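Ribonucleoside triphosphate reductase (Lactobacillus leichmannii, PDB 1L1L) reduces ribonucleoside triphosphates to deoxyribonucleoside triphosphates as a monomeric, allosterically regulated class II ribonucleotide reductase that depends on vitamin B12. Local coordinates at residues A[53-58]-A[102-107]; A[122-127]-A[173-178]; A[255-260]-A[272-277]; A[356-361]-A[378-383]; A[584-589]-A[707-712]. All coordinates share one frame; numbering follows the deposited sequence.

Contact 1: A[53-58]-A[102-107]; sequences KRVVEG and WISGTD
Gly58 and Gly105 bring the two backbones together, their CA atoms 3.8 Å apart, where the helix through 53-58 lies against the turn that follows helix 98-103. Ile103 to Thr106 form a type II beta turn, with Gly105 at its third position and a positive phi of 83°, as is common for glycine there. Gly105 CA makes a CA-H...O contact of 3.3 Å with Arg54 O, a carbonyl that also accepts the helical N-H of Gly58.

The side chain of Ser104 points at the helix. Its OG, placed anti to the backbone N (chi1 -172°), donates to Val55 O over 2.9 Å, lying in the carbonyl plane on a lone pair. Val55 CG1 packs beside the same hydroxyl. From the other segment, the extended chain of Arg54 reaches along the turn until NH1 donates to Ser104 O at 3.0 Å; the acceptor lies at the edge of the guanidinium, and the N-H...O angle is 147°. Thr106 CG2 sits over one face of this group, 4.1 Å from Arg54 NH1. Glu46 forms a salt bridge with Arg54 NE, and Leu101 O takes a hydrogen bond from NH2, so the guanidinium is fixed on several sides.

Within the turn, Ile103 O is gripped from one face by Thr106 N and by Thr106 OG1, the latter at 2.6 Å. Tyr446 of helix 436-450 touches both Val55 and Ser104. In this part of the ribonucleotide reductase alpha domain, a type II turn with glycine at its third position ends helix 98-103, packs against helix 48-60, and leads into helix 107-110 with Thr106 as N-cap.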
# COMPACT_ATOMS: atom_id res chain seq x y z
N LYS A 53 -19.60 1.16 11.33
CA LYS A 53 -20.90 0.66 10.89
C LYS A 53 -20.97 0.53 9.37
O LYS A 53 -21.37 -0.52 8.85
CB LYS A 53 -22.03 1.58 11.39
CG LYS A 53 -23.41 1.30 10.79
CD LYS A 53 -24.49 2.08 11.53
CE LYS A 53 -25.77 2.26 10.71
NZ LYS A 53 -26.39 0.98 10.25
N ARG A 54 -20.58 1.58 8.66
CA ARG A 54 -20.63 1.52 7.20
C ARG A 54 -19.55 0.59 6.64
O ARG A 54 -19.73 0.00 5.58
CB ARG A 54 -20.51 2.91 6.59
CG ARG A 54 -19.18 3.59 6.81
CD ARG A 54 -19.02 4.74 5.81
NE ARG A 54 -17.89 5.59 6.15
CZ ARG A 54 -16.62 5.24 6.02
NH1 ARG A 54 -16.29 4.04 5.54
NH2 ARG A 54 -15.67 6.09 6.38
N VAL A 55 -18.43 0.45 7.34
CA VAL A 55 -17.38 -0.43 6.85
C VAL A 55 -17.83 -1.89 6.92
O VAL A 55 -17.66 -2.66 5.96
CB VAL A 55 -16.09 -0.29 7.66
CG1 VAL A 55 -15.08 -1.34 7.21
CG2 VAL A 55 -15.52 1.10 7.48
N VAL A 56 -18.39 -2.25 8.06
CA VAL A 56 -18.89 -3.61 8.30
C VAL A 56 -20.04 -3.95 7.37
O VAL A 56 -20.06 -5.02 6.76
CB VAL A 56 -19.36 -3.77 9.76
CG1 VAL A 56 -20.07 -5.12 9.94
CG2 VAL A 56 -18.18 -3.67 10.69
N GLU A 57 -21.01 -3.05 7.27
CA GLU A 57 -22.17 -3.26 6.40
C GLU A 57 -21.74 -3.34 4.95
O GLU A 57 -22.27 -4.14 4.18
CB GLU A 57 -23.18 -2.12 6.58
CG GLU A 57 -24.22 -2.39 7.66
CD GLU A 57 -25.09 -1.19 7.98
OE1 GLU A 57 -25.51 -0.46 7.05
OE2 GLU A 57 -25.38 -0.99 9.18
N GLY A 58 -20.77 -2.51 4.59
CA GLY A 58 -20.29 -2.52 3.22
C GLY A 58 -19.66 -3.84 2.84
O GLY A 58 -19.82 -4.29 1.71
N TRP A 102 -11.77 3.98 4.87
CA TRP A 102 -12.16 5.22 4.22
C TRP A 102 -13.27 5.12 3.18
O TRP A 102 -14.04 6.06 3.02
CB TRP A 102 -10.92 5.88 3.58
CG TRP A 102 -11.21 7.13 2.79
CD1 TRP A 102 -11.21 7.26 1.43
CD2 TRP A 102 -11.54 8.42 3.31
NE1 TRP A 102 -11.52 8.55 1.07
CE2 TRP A 102 -11.73 9.28 2.21
CE3 TRP A 102 -11.71 8.93 4.61
CZ2 TRP A 102 -12.07 10.63 2.36
CZ3 TRP A 102 -12.05 10.28 4.76
CH2 TRP A 102 -12.23 11.11 3.64
N ILE A 103 -13.36 3.98 2.49
CA ILE A 103 -14.35 3.86 1.42
C ILE A 103 -15.37 2.72 1.51
O ILE A 103 -16.34 2.70 0.75
CB ILE A 103 -13.61 3.77 0.05
CG1 ILE A 103 -14.41 4.50 -1.03
CG2 ILE A 103 -13.39 2.31 -0.33
CD1 ILE A 103 -14.35 6.00 -0.90
N SER A 104 -15.17 1.78 2.42
CA SER A 104 -16.08 0.65 2.57
C SER A 104 -17.47 1.14 2.97
O SER A 104 -17.62 1.86 3.97
CB SER A 104 -15.53 -0.32 3.62
OG SER A 104 -16.28 -1.52 3.68
N GLY A 105 -18.48 0.76 2.19
CA GLY A 105 -19.85 1.13 2.48
C GLY A 105 -20.27 2.52 2.03
O GLY A 105 -21.33 3.00 2.42
N THR A 106 -19.45 3.15 1.19
CA THR A 106 -19.75 4.49 0.70
C THR A 106 -20.38 4.46 -0.69
O THR A 106 -20.33 3.45 -1.38
CB THR A 106 -18.49 5.37 0.62
OG1 THR A 106 -17.56 4.78 -0.30
CG2 THR A 106 -17.84 5.48 1.98
N ASP A 107 -20.95 5.58 -1.09
CA ASP A 107 -21.58 5.68 -2.41
C ASP A 107 -20.50 5.59 -3.49
O ASP A 107 -20.73 5.03 -4.56
CB ASP A 107 -22.36 6.98 -2.52
CG ASP A 107 -23.56 7.03 -1.58
OD1 ASP A 107 -24.50 6.22 -1.76
OD2 ASP A 107 -23.57 7.88 -0.66

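Contact 2: A[122-127]-A[173-178]; sequences VAIRPQ and SQIPRV
Pro126 O and Gln174 OE1 are linked by one water, which donates to both, at 2.7 Å from Pro126 O and 2.7 Å from Gln174 OE1. The other end of the amide, Gln174 NE2, is bonded to Ser170 O, so the group is held at both of its polar atoms. Arg125 runs alongside Gln174 in the same direction, with guanidinium and amide planes only 6° apart. The touching is done by Arg125 CD, 3.6 Å from Gln174 NE2, while the guanidinium continues to Asn171 and to a salt bridge with Glu403.

The Pro126 ring packs against the Gln174 carbonyl, with Pro126 CG 3.6 Å from Gln174 O. Its apolar partners are Ile175, whose chain runs across the proline ring with CG1 3.8 Å from Pro126 CD, and Pro176, whose ring is set antiparallel to it. Ile175 CD1 comes within 4.1 Å of Ile124 O, a carbonyl buried here without a polar partner in the model; Ile124 is the centre of an inverse gamma turn.

The turn lies at the end of strand 119-123, an outer strand of the seven-stranded sheet and home of the Cys119-Cys419 disulfide. Ile124 packs on helices 148-158 and 298-313, whereas 173-178 leads out of helix 169-172.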
# COMPACT_ATOMS: atom_id res chain seq x y z
N VAL A 122 1.66 -5.59 -12.17
CA VAL A 122 1.42 -5.72 -13.60
C VAL A 122 2.77 -5.82 -14.32
O VAL A 122 3.71 -5.12 -13.96
CB VAL A 122 0.61 -4.52 -14.16
CG1 VAL A 122 1.38 -3.23 -14.00
CG2 VAL A 122 0.29 -4.76 -15.63
N ALA A 123 2.85 -6.71 -15.30
CA ALA A 123 4.08 -6.90 -16.09
C ALA A 123 4.10 -5.88 -17.24
O ALA A 123 3.11 -5.70 -17.94
CB ALA A 123 4.11 -8.33 -16.66
N ILE A 124 5.23 -5.19 -17.41
CA ILE A 124 5.34 -4.19 -18.47
C ILE A 124 5.73 -4.85 -19.79
O ILE A 124 6.89 -4.81 -20.20
CB ILE A 124 6.39 -3.09 -18.14
CG1 ILE A 124 6.08 -2.46 -16.78
CG2 ILE A 124 6.34 -1.99 -19.20
CD1 ILE A 124 4.66 -1.93 -16.66
N ARG A 125 4.74 -5.47 -20.43
CA ARG A 125 4.91 -6.12 -21.72
C ARG A 125 3.62 -5.89 -22.49
O ARG A 125 2.54 -5.82 -21.90
CB ARG A 125 5.13 -7.62 -21.56
CG ARG A 125 4.01 -8.35 -20.84
CD ARG A 125 4.15 -9.86 -21.02
NE ARG A 125 3.29 -10.63 -20.12
CZ ARG A 125 3.63 -11.03 -18.90
NH1 ARG A 125 4.84 -10.73 -18.42
NH2 ARG A 125 2.78 -11.72 -18.16
N PRO A 126 3.70 -5.76 -23.83
CA PRO A 126 2.48 -5.54 -24.60
C PRO A 126 1.43 -6.58 -24.23
O PRO A 126 1.74 -7.77 -24.09
CB PRO A 126 2.96 -5.66 -26.04
CG PRO A 126 4.36 -5.09 -25.95
CD PRO A 126 4.89 -5.76 -24.70
N GLN A 127 0.19 -6.15 -24.05
CA GLN A 127 -0.89 -7.05 -23.68
C GLN A 127 -2.20 -6.56 -24.27
O GLN A 127 -2.32 -5.41 -24.68
CB GLN A 127 -1.06 -7.11 -22.15
CG GLN A 127 0.10 -7.68 -21.39
CD GLN A 127 -0.13 -7.62 -19.88
OE1 GLN A 127 -1.15 -8.10 -19.38
NE2 GLN A 127 0.82 -7.04 -19.16
N SER A 173 12.05 -6.85 -23.69
CA SER A 173 12.39 -7.37 -25.01
C SER A 173 11.13 -7.65 -25.83
O SER A 173 11.19 -7.75 -27.05
CB SER A 173 13.22 -8.66 -24.90
OG SER A 173 12.42 -9.78 -24.53
N GLN A 174 9.99 -7.76 -25.15
CA GLN A 174 8.73 -8.03 -25.82
C GLN A 174 8.13 -6.77 -26.45
O GLN A 174 7.20 -6.85 -27.24
CB GLN A 174 7.72 -8.64 -24.85
CG GLN A 174 8.10 -10.02 -24.35
CD GLN A 174 6.98 -10.66 -23.55
OE1 GLN A 174 5.86 -10.83 -24.05
NE2 GLN A 174 7.26 -11.02 -22.31
N ILE A 175 8.68 -5.62 -26.08
CA ILE A 175 8.20 -4.35 -26.61
C ILE A 175 8.88 -4.08 -27.95
O ILE A 175 10.11 -4.03 -28.03
CB ILE A 175 8.50 -3.19 -25.65
CG1 ILE A 175 7.82 -3.44 -24.30
CG2 ILE A 175 8.03 -1.87 -26.26
CD1 ILE A 175 8.04 -2.32 -23.30
N PRO A 176 8.09 -3.89 -29.02
CA PRO A 176 8.56 -3.62 -30.38
C PRO A 176 9.37 -2.33 -30.55
O PRO A 176 9.39 -1.47 -29.67
CB PRO A 176 7.27 -3.59 -31.20
CG PRO A 176 6.27 -3.07 -30.21
CD PRO A 176 6.62 -3.85 -28.96
N ARG A 177 10.03 -2.20 -31.70
CA ARG A 177 10.83 -1.01 -31.96
C ARG A 177 9.92 0.21 -32.05
O ARG A 177 8.81 0.13 -32.56
CB ARG A 177 11.61 -1.17 -33.27
CG ARG A 177 10.79 -1.75 -34.42
CD ARG A 177 11.54 -1.65 -35.75
NE ARG A 177 10.88 -2.41 -36.81
CZ ARG A 177 11.24 -2.39 -38.10
NH1 ARG A 177 12.26 -1.63 -38.49
NH2 ARG A 177 10.60 -3.13 -38.99
N VAL A 178 10.40 1.35 -31.54
CA VAL A 178 9.63 2.58 -31.60
C VAL A 178 9.62 3.02 -33.07
O VAL A 178 10.57 3.66 -33.54
CB VAL A 178 10.27 3.69 -30.73
CG1 VAL A 178 9.41 4.95 -30.78
CG2 VAL A 178 10.43 3.21 -29.29
O HOH W 1 3.81 -9.36 -24.95

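Contact 3: A[255-260]-A[272-277]; sequences SDIRPY and SGPMPL
Ile257 and Pro274 supply the main apolar contact, their side chains overlapping flank to flank with opposite headings. Ile257 CG2 lies 3.7 Å from Pro274 CB, and Ile257 CB is equally near to that ring carbon. A second, looser apolar touch joins Tyr260 CB and Met275 CE at 4.2 Å; the thioether is folded back, with chi2 74° and chi3 75°, which brings its methyl up to Tyr260 CB.

Two backbone carbonyls approach carbon atoms. Ser272 O lies at the edge of the Tyr260 ring, in its plane, 3.6 Å from Tyr260 CD2. Arg258 O receives the CA-H of Gly273, with 3.5 Å between Arg258 O and Gly273 CA. No direct hydrogen bond crosses between the segments.

A water provides the bridge instead. It donates to Arg258 O over 2.6 Å and accepts a weak bond from Gly273 N at 3.2 Å, thereby joining the two backbones. The side chain of Arg258 heads the other way, to a salt bridge with Asp222.

Both segments lie in the B12-dependent reductase insertion domain. The loop after strand 249-253 here meets the entrance to helix 275-289; Trp227 of helix 224-236 packs on Ile257, Ser272 and Leu277, while helix 195-200 touches Pro274 and Met275.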
# COMPACT_ATOMS: atom_id res chain seq x y z
N SER A 255 -9.18 20.86 -22.95
CA SER A 255 -9.91 22.08 -22.59
C SER A 255 -11.03 21.78 -21.60
O SER A 255 -11.47 22.68 -20.87
CB SER A 255 -10.49 22.74 -23.85
OG SER A 255 -9.46 23.15 -24.74
N ASP A 256 -11.49 20.54 -21.57
CA ASP A 256 -12.58 20.14 -20.68
C ASP A 256 -12.14 19.65 -19.31
O ASP A 256 -12.95 19.50 -18.41
CB ASP A 256 -13.44 19.05 -21.33
CG ASP A 256 -14.26 19.59 -22.49
OD1 ASP A 256 -14.71 20.74 -22.39
OD2 ASP A 256 -14.45 18.85 -23.49
N ILE A 257 -10.84 19.39 -19.16
CA ILE A 257 -10.35 18.91 -17.88
C ILE A 257 -10.64 19.94 -16.79
O ILE A 257 -10.33 21.12 -16.95
CB ILE A 257 -8.84 18.62 -17.92
CG1 ILE A 257 -8.54 17.65 -19.07
CG2 ILE A 257 -8.39 18.03 -16.60
CD1 ILE A 257 -9.36 16.39 -19.04
N ARG A 258 -11.23 19.49 -15.69
CA ARG A 258 -11.57 20.37 -14.57
C ARG A 258 -10.33 20.99 -13.94
O ARG A 258 -9.29 20.34 -13.81
CB ARG A 258 -12.36 19.61 -13.50
CG ARG A 258 -11.51 18.66 -12.67
CD ARG A 258 -12.37 17.72 -11.85
NE ARG A 258 -13.27 16.94 -12.70
CZ ARG A 258 -13.97 15.90 -12.29
NH1 ARG A 258 -13.89 15.49 -11.03
NH2 ARG A 258 -14.76 15.26 -13.14
N PRO A 259 -10.44 22.25 -13.51
CA PRO A 259 -9.34 22.99 -12.88
C PRO A 259 -8.90 22.47 -11.52
O PRO A 259 -9.53 21.60 -10.93
CB PRO A 259 -9.89 24.41 -12.80
CG PRO A 259 -11.36 24.16 -12.55
CD PRO A 259 -11.66 23.07 -13.56
N TYR A 260 -7.79 23.02 -11.04
CA TYR A 260 -7.22 22.65 -9.76
C TYR A 260 -8.14 23.03 -8.60
O TYR A 260 -8.69 24.13 -8.56
CB TYR A 260 -5.85 23.33 -9.62
CG TYR A 260 -5.26 23.31 -8.23
CD1 TYR A 260 -5.65 24.24 -7.27
CD2 TYR A 260 -4.30 22.36 -7.87
CE1 TYR A 260 -5.10 24.25 -6.00
CE2 TYR A 260 -3.73 22.36 -6.60
CZ TYR A 260 -4.14 23.31 -5.67
OH TYR A 260 -3.58 23.33 -4.42
N SER A 272 -6.28 18.27 -9.52
CA SER A 272 -4.97 18.90 -9.69
C SER A 272 -4.94 19.84 -10.89
O SER A 272 -4.03 20.67 -11.02
CB SER A 272 -3.91 17.82 -9.89
OG SER A 272 -4.22 17.07 -11.05
N GLY A 273 -5.93 19.72 -11.76
CA GLY A 273 -5.94 20.53 -12.96
C GLY A 273 -5.25 19.69 -14.02
O GLY A 273 -4.69 18.65 -13.69
N PRO A 274 -5.26 20.10 -15.30
CA PRO A 274 -4.62 19.31 -16.35
C PRO A 274 -3.11 19.50 -16.44
O PRO A 274 -2.43 18.76 -17.14
CB PRO A 274 -5.32 19.81 -17.60
CG PRO A 274 -5.44 21.29 -17.30
CD PRO A 274 -5.89 21.32 -15.85
N MET A 275 -2.58 20.49 -15.71
CA MET A 275 -1.16 20.79 -15.76
C MET A 275 -0.27 19.56 -15.59
O MET A 275 0.60 19.30 -16.42
CB MET A 275 -0.81 21.86 -14.72
CG MET A 275 -1.42 23.23 -15.01
SD MET A 275 -3.21 23.33 -14.66
CE MET A 275 -3.18 23.40 -12.90
N PRO A 276 -0.46 18.78 -14.50
CA PRO A 276 0.40 17.60 -14.35
C PRO A 276 0.27 16.61 -15.50
O PRO A 276 1.23 15.92 -15.85
CB PRO A 276 -0.06 17.01 -13.01
CG PRO A 276 -1.48 17.49 -12.88
CD PRO A 276 -1.38 18.91 -13.37
N LEU A 277 -0.92 16.55 -16.10
CA LEU A 277 -1.15 15.65 -17.23
C LEU A 277 -0.39 16.12 -18.47
O LEU A 277 0.12 15.31 -19.24
CB LEU A 277 -2.65 15.57 -17.56
CG LEU A 277 -3.00 14.71 -18.78
CD1 LEU A 277 -2.56 13.27 -18.54
CD2 LEU A 277 -4.50 14.78 -19.07
O HOH W 2 -8.21 18.03 -13.17

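Contact 4: A[356-361]-A[378-383]; sequences VDSAFS and IVNLDL
A parallel beta bridge between Val356 and Asn380 marks the ends of two neighbouring strands, 350-356 and 377-380, which helix 363-373 joins in a beta-alpha-beta crossover. Val356 N donates to Val379 O at 3.0 Å with an N-H...O angle of 162°. Beyond the bridge the pairing fades: Val356 O takes only a weak bond from Leu381 N, plus the CA-H of Asn380, with Val356 O and Asn380 CA 3.4 Å apart.

On the crossover side, Val356 CG2 presses on Ile378 CG2 at 3.4 Å, tighter than ordinary van der Waals contact, one side chain set nearly perpendicular to the other; Tyr363 packs on both. Asn380 is the N-cap of helix 381-386. Its CG stands anti to the backbone N (chi1 -170°), and OD1 accepts from Leu383 N at 2.8 Å, the donor lying above the amide's carbonyl plane. Asn380 ND2 packs against Asp357 C and Ser358 N, without a hydrogen bond to that N. Ser358 OG rests against Leu383 CG at 3.7 Å and is hydrogen-bonded to Arg669 O.

Asp357 CB touches Asp382 CB at 3.7 Å. Their carboxylates stay further apart, with 5.3 Å between Asp357 OD1 and Asp382 OD1. These like charges may raise each other's pKa slightly, but Asp357 OD1 takes a weak bond from Phe360 N, and the N-terminal end of helix 381-386 would probably favour the charge on Asp382.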
# COMPACT_ATOMS: atom_id res chain seq x y z
N VAL A 356 15.69 -12.23 -8.18
CA VAL A 356 16.77 -13.20 -8.01
C VAL A 356 16.17 -14.57 -7.75
O VAL A 356 14.95 -14.73 -7.74
CB VAL A 356 17.68 -12.85 -6.81
CG1 VAL A 356 18.27 -11.48 -6.97
CG2 VAL A 356 16.89 -12.95 -5.50
N ASP A 357 17.03 -15.56 -7.58
CA ASP A 357 16.61 -16.92 -7.26
C ASP A 357 17.60 -17.39 -6.21
O ASP A 357 18.61 -16.72 -5.97
CB ASP A 357 16.62 -17.84 -8.48
CG ASP A 357 17.97 -17.89 -9.16
OD1 ASP A 357 18.99 -17.95 -8.45
OD2 ASP A 357 18.00 -17.89 -10.41
N SER A 358 17.34 -18.54 -5.60
CA SER A 358 18.21 -19.06 -4.55
C SER A 358 19.62 -19.39 -5.04
O SER A 358 20.56 -19.39 -4.26
CB SER A 358 17.58 -20.31 -3.91
OG SER A 358 16.34 -19.97 -3.32
N ALA A 359 19.74 -19.65 -6.34
CA ALA A 359 21.04 -19.97 -6.93
C ALA A 359 21.90 -18.71 -7.05
O ALA A 359 23.13 -18.80 -7.13
CB ALA A 359 20.84 -20.58 -8.31
N PHE A 360 21.25 -17.55 -7.04
CA PHE A 360 21.95 -16.27 -7.15
C PHE A 360 22.85 -15.99 -5.95
O PHE A 360 22.50 -16.28 -4.81
CB PHE A 360 20.91 -15.14 -7.28
CG PHE A 360 21.52 -13.78 -7.45
CD1 PHE A 360 22.15 -13.43 -8.65
CD2 PHE A 360 21.43 -12.84 -6.44
CE1 PHE A 360 22.69 -12.15 -8.82
CE2 PHE A 360 21.97 -11.56 -6.60
CZ PHE A 360 22.60 -11.22 -7.80
N SER A 361 24.02 -15.41 -6.21
CA SER A 361 24.96 -15.10 -5.13
C SER A 361 25.70 -13.78 -5.38
O SER A 361 26.56 -13.39 -4.59
CB SER A 361 25.96 -16.24 -4.96
OG SER A 361 26.71 -16.43 -6.15
N ILE A 378 15.18 -6.62 -3.03
CA ILE A 378 15.26 -7.91 -3.67
C ILE A 378 13.95 -8.69 -3.62
O ILE A 378 13.23 -8.63 -2.63
CB ILE A 378 16.36 -8.76 -3.02
CG1 ILE A 378 17.72 -8.08 -3.18
CG2 ILE A 378 16.37 -10.13 -3.63
CD1 ILE A 378 18.82 -8.78 -2.44
N VAL A 379 13.66 -9.42 -4.69
CA VAL A 379 12.48 -10.25 -4.75
C VAL A 379 12.88 -11.61 -5.31
O VAL A 379 13.36 -11.70 -6.45
CB VAL A 379 11.39 -9.63 -5.65
CG1 VAL A 379 10.21 -10.58 -5.76
CG2 VAL A 379 10.96 -8.30 -5.08
N ASN A 380 12.71 -12.66 -4.51
CA ASN A 380 13.06 -14.00 -4.96
C ASN A 380 11.81 -14.66 -5.55
O ASN A 380 10.98 -15.23 -4.82
CB ASN A 380 13.58 -14.84 -3.78
CG ASN A 380 14.19 -16.15 -4.24
OD1 ASN A 380 13.63 -16.83 -5.09
ND2 ASN A 380 15.32 -16.52 -3.66
N LEU A 381 11.68 -14.56 -6.87
CA LEU A 381 10.53 -15.13 -7.58
C LEU A 381 10.51 -16.66 -7.49
O LEU A 381 9.45 -17.28 -7.48
CB LEU A 381 10.56 -14.68 -9.05
CG LEU A 381 10.35 -13.17 -9.27
CD1 LEU A 381 10.58 -12.81 -10.73
CD2 LEU A 381 8.93 -12.81 -8.84
N ASP A 382 11.70 -17.24 -7.41
CA ASP A 382 11.90 -18.68 -7.30
C ASP A 382 11.15 -19.20 -6.06
O ASP A 382 10.25 -20.03 -6.17
CB ASP A 382 13.40 -18.97 -7.16
CG ASP A 382 13.72 -20.45 -7.13
OD1 ASP A 382 14.88 -20.80 -6.81
OD2 ASP A 382 12.82 -21.26 -7.45
N LEU A 383 11.55 -18.71 -4.89
CA LEU A 383 10.91 -19.11 -3.64
C LEU A 383 9.44 -18.72 -3.57
O LEU A 383 8.62 -19.44 -2.98
CB LEU A 383 11.63 -18.47 -2.44
CG LEU A 383 13.04 -18.93 -2.10
CD1 LEU A 383 13.56 -18.09 -0.94
CD2 LEU A 383 13.05 -20.40 -1.74

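Contact 5: A[584-589]-A[707-712]; sequences LPALKA and GNVEEV
Leu587 and Val709 extend alongside each other with a common heading. CB of Leu587 leaves its helix directed away from 707-712, but CG, set anti to the carbonyl carbon (chi1 -73°), brings the branch within reach of Val709. CG is therefore already in contact, 4.1 Å from Val709 CG2, and at the tip the methyl CD2 closes to 3.7 Å from Val709 CG2. Beyond the two segments the same leucine is packed on Phe577 and Phe608 of strands 570-578 and 603-611 and on Val29 of helix 27-32, so it is held between its own helix, the antiparallel sheet and helix 27-32.

Val709 CG2 has a further neighbour in Ala586 CB, at 4.2 Å. This is a helix-to-helix contact, between helix 583-589 and the start of helix 709-719, made entirely of aliphatic groups and without a hydrogen bond across it. The small alanines allow the backbones to approach, Ala586 CA and Val712 CA being 5.8 Å apart. Val712, one turn after Val709, sets its CG1 against two alanines that are also spaced by three residues: Val712 CG1 is 4.2 Å from Ala586 CB and 4.1 Å from Ala589 CB. Cys590, just past the first helix, touches both valines.

The valine-bearing helix is started by Asn708 as N-cap. Asn708 OD1 accepts from Glu711 N at 2.9 Å with an N-H...O angle of 165°, on a part of the helix turned away from the alanines. Trp28 of helix 27-32 packs on Val709 and Glu710.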
# COMPACT_ATOMS: atom_id res chain seq x y z
N LEU A 584 -6.91 21.34 16.74
CA LEU A 584 -5.96 22.03 17.60
C LEU A 584 -6.52 22.67 18.86
O LEU A 584 -5.93 22.54 19.93
CB LEU A 584 -5.16 23.07 16.81
CG LEU A 584 -4.10 22.50 15.86
CD1 LEU A 584 -3.35 23.67 15.19
CD2 LEU A 584 -3.13 21.62 16.63
N PRO A 585 -7.65 23.39 18.75
CA PRO A 585 -8.15 23.99 19.98
C PRO A 585 -8.47 22.94 21.03
O PRO A 585 -8.23 23.16 22.21
CB PRO A 585 -9.36 24.81 19.52
CG PRO A 585 -9.72 24.25 18.19
CD PRO A 585 -8.42 23.83 17.57
N ALA A 586 -9.00 21.80 20.60
CA ALA A 586 -9.32 20.73 21.53
C ALA A 586 -8.06 20.13 22.15
O ALA A 586 -8.03 19.85 23.35
CB ALA A 586 -10.14 19.64 20.82
N LEU A 587 -7.01 19.95 21.34
CA LEU A 587 -5.77 19.38 21.86
C LEU A 587 -5.13 20.36 22.85
O LEU A 587 -4.64 19.96 23.90
CB LEU A 587 -4.80 19.07 20.71
CG LEU A 587 -5.19 17.84 19.85
CD1 LEU A 587 -4.43 17.88 18.52
CD2 LEU A 587 -4.89 16.55 20.61
N LYS A 588 -5.13 21.65 22.50
CA LYS A 588 -4.56 22.65 23.40
C LYS A 588 -5.34 22.68 24.72
O LYS A 588 -4.75 22.75 25.81
CB LYS A 588 -4.58 24.02 22.72
CG LYS A 588 -3.66 24.10 21.50
CD LYS A 588 -3.41 25.52 21.02
CE LYS A 588 -2.33 25.53 19.92
NZ LYS A 588 -2.01 26.90 19.42
N ALA A 589 -6.66 22.58 24.62
CA ALA A 589 -7.51 22.59 25.82
C ALA A 589 -7.27 21.37 26.72
O ALA A 589 -7.56 21.41 27.92
CB ALA A 589 -8.98 22.65 25.40
N GLY A 707 -7.05 15.95 29.89
CA GLY A 707 -8.28 16.16 29.15
C GLY A 707 -8.48 15.08 28.11
O GLY A 707 -7.51 14.59 27.54
N ASN A 708 -9.74 14.71 27.87
CA ASN A 708 -10.08 13.69 26.88
C ASN A 708 -10.41 14.38 25.56
O ASN A 708 -11.52 14.87 25.35
CB ASN A 708 -11.28 12.87 27.36
CG ASN A 708 -11.68 11.79 26.38
OD1 ASN A 708 -12.03 12.06 25.23
ND2 ASN A 708 -11.63 10.54 26.83
N VAL A 709 -9.43 14.42 24.66
CA VAL A 709 -9.60 15.10 23.40
C VAL A 709 -10.87 14.75 22.63
O VAL A 709 -11.53 15.64 22.09
CB VAL A 709 -8.38 14.90 22.48
CG1 VAL A 709 -8.26 13.43 22.08
CG2 VAL A 709 -8.49 15.81 21.28
N GLU A 710 -11.24 13.48 22.59
CA GLU A 710 -12.45 13.09 21.87
C GLU A 710 -13.68 13.82 22.41
O GLU A 710 -14.47 14.36 21.65
CB GLU A 710 -12.69 11.58 21.95
CG GLU A 710 -13.96 11.16 21.21
CD GLU A 710 -14.19 9.65 21.16
OE1 GLU A 710 -15.20 9.24 20.55
OE2 GLU A 710 -13.37 8.88 21.71
N GLU A 711 -13.82 13.84 23.74
CA GLU A 711 -14.96 14.49 24.39
C GLU A 711 -14.90 16.01 24.29
O GLU A 711 -15.91 16.67 24.06
CB GLU A 711 -15.00 14.10 25.87
CG GLU A 711 -15.43 12.67 26.13
CD GLU A 711 -15.28 12.27 27.59
OE1 GLU A 711 -15.64 13.08 28.47
OE2 GLU A 711 -14.82 11.13 27.85
N VAL A 712 -13.71 16.57 24.47
CA VAL A 712 -13.57 18.01 24.39
C VAL A 712 -13.89 18.49 22.98
O VAL A 712 -14.51 19.53 22.80
CB VAL A 712 -12.14 18.44 24.80
CG1 VAL A 712 -11.95 19.92 24.56
CG2 VAL A 712 -11.91 18.09 26.27

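The five contacts follow one another along the chain, each closing before the next opens, and none touches another. Contacts 2 and 4 are the nearest pair by centres, about 23 Å apart, and both reach the seven-stranded sheet: contact 2 at outer strand 119-123, contact 4 at the inner neighbours 350-356 and 377-380. That sheet probably forms part of the enzyme's ten-stranded alpha-beta barrel. Contact 1 lies in the N-terminal part of the chain; contact 5, about 27 Å away between centres, pairs helix 583-589 with helix 709-719, close to the last modelled residue. Contact 3 lies in the insertion domain. The contacts thus sample separate parts of the fold: barrel, insertion domain and helical regions.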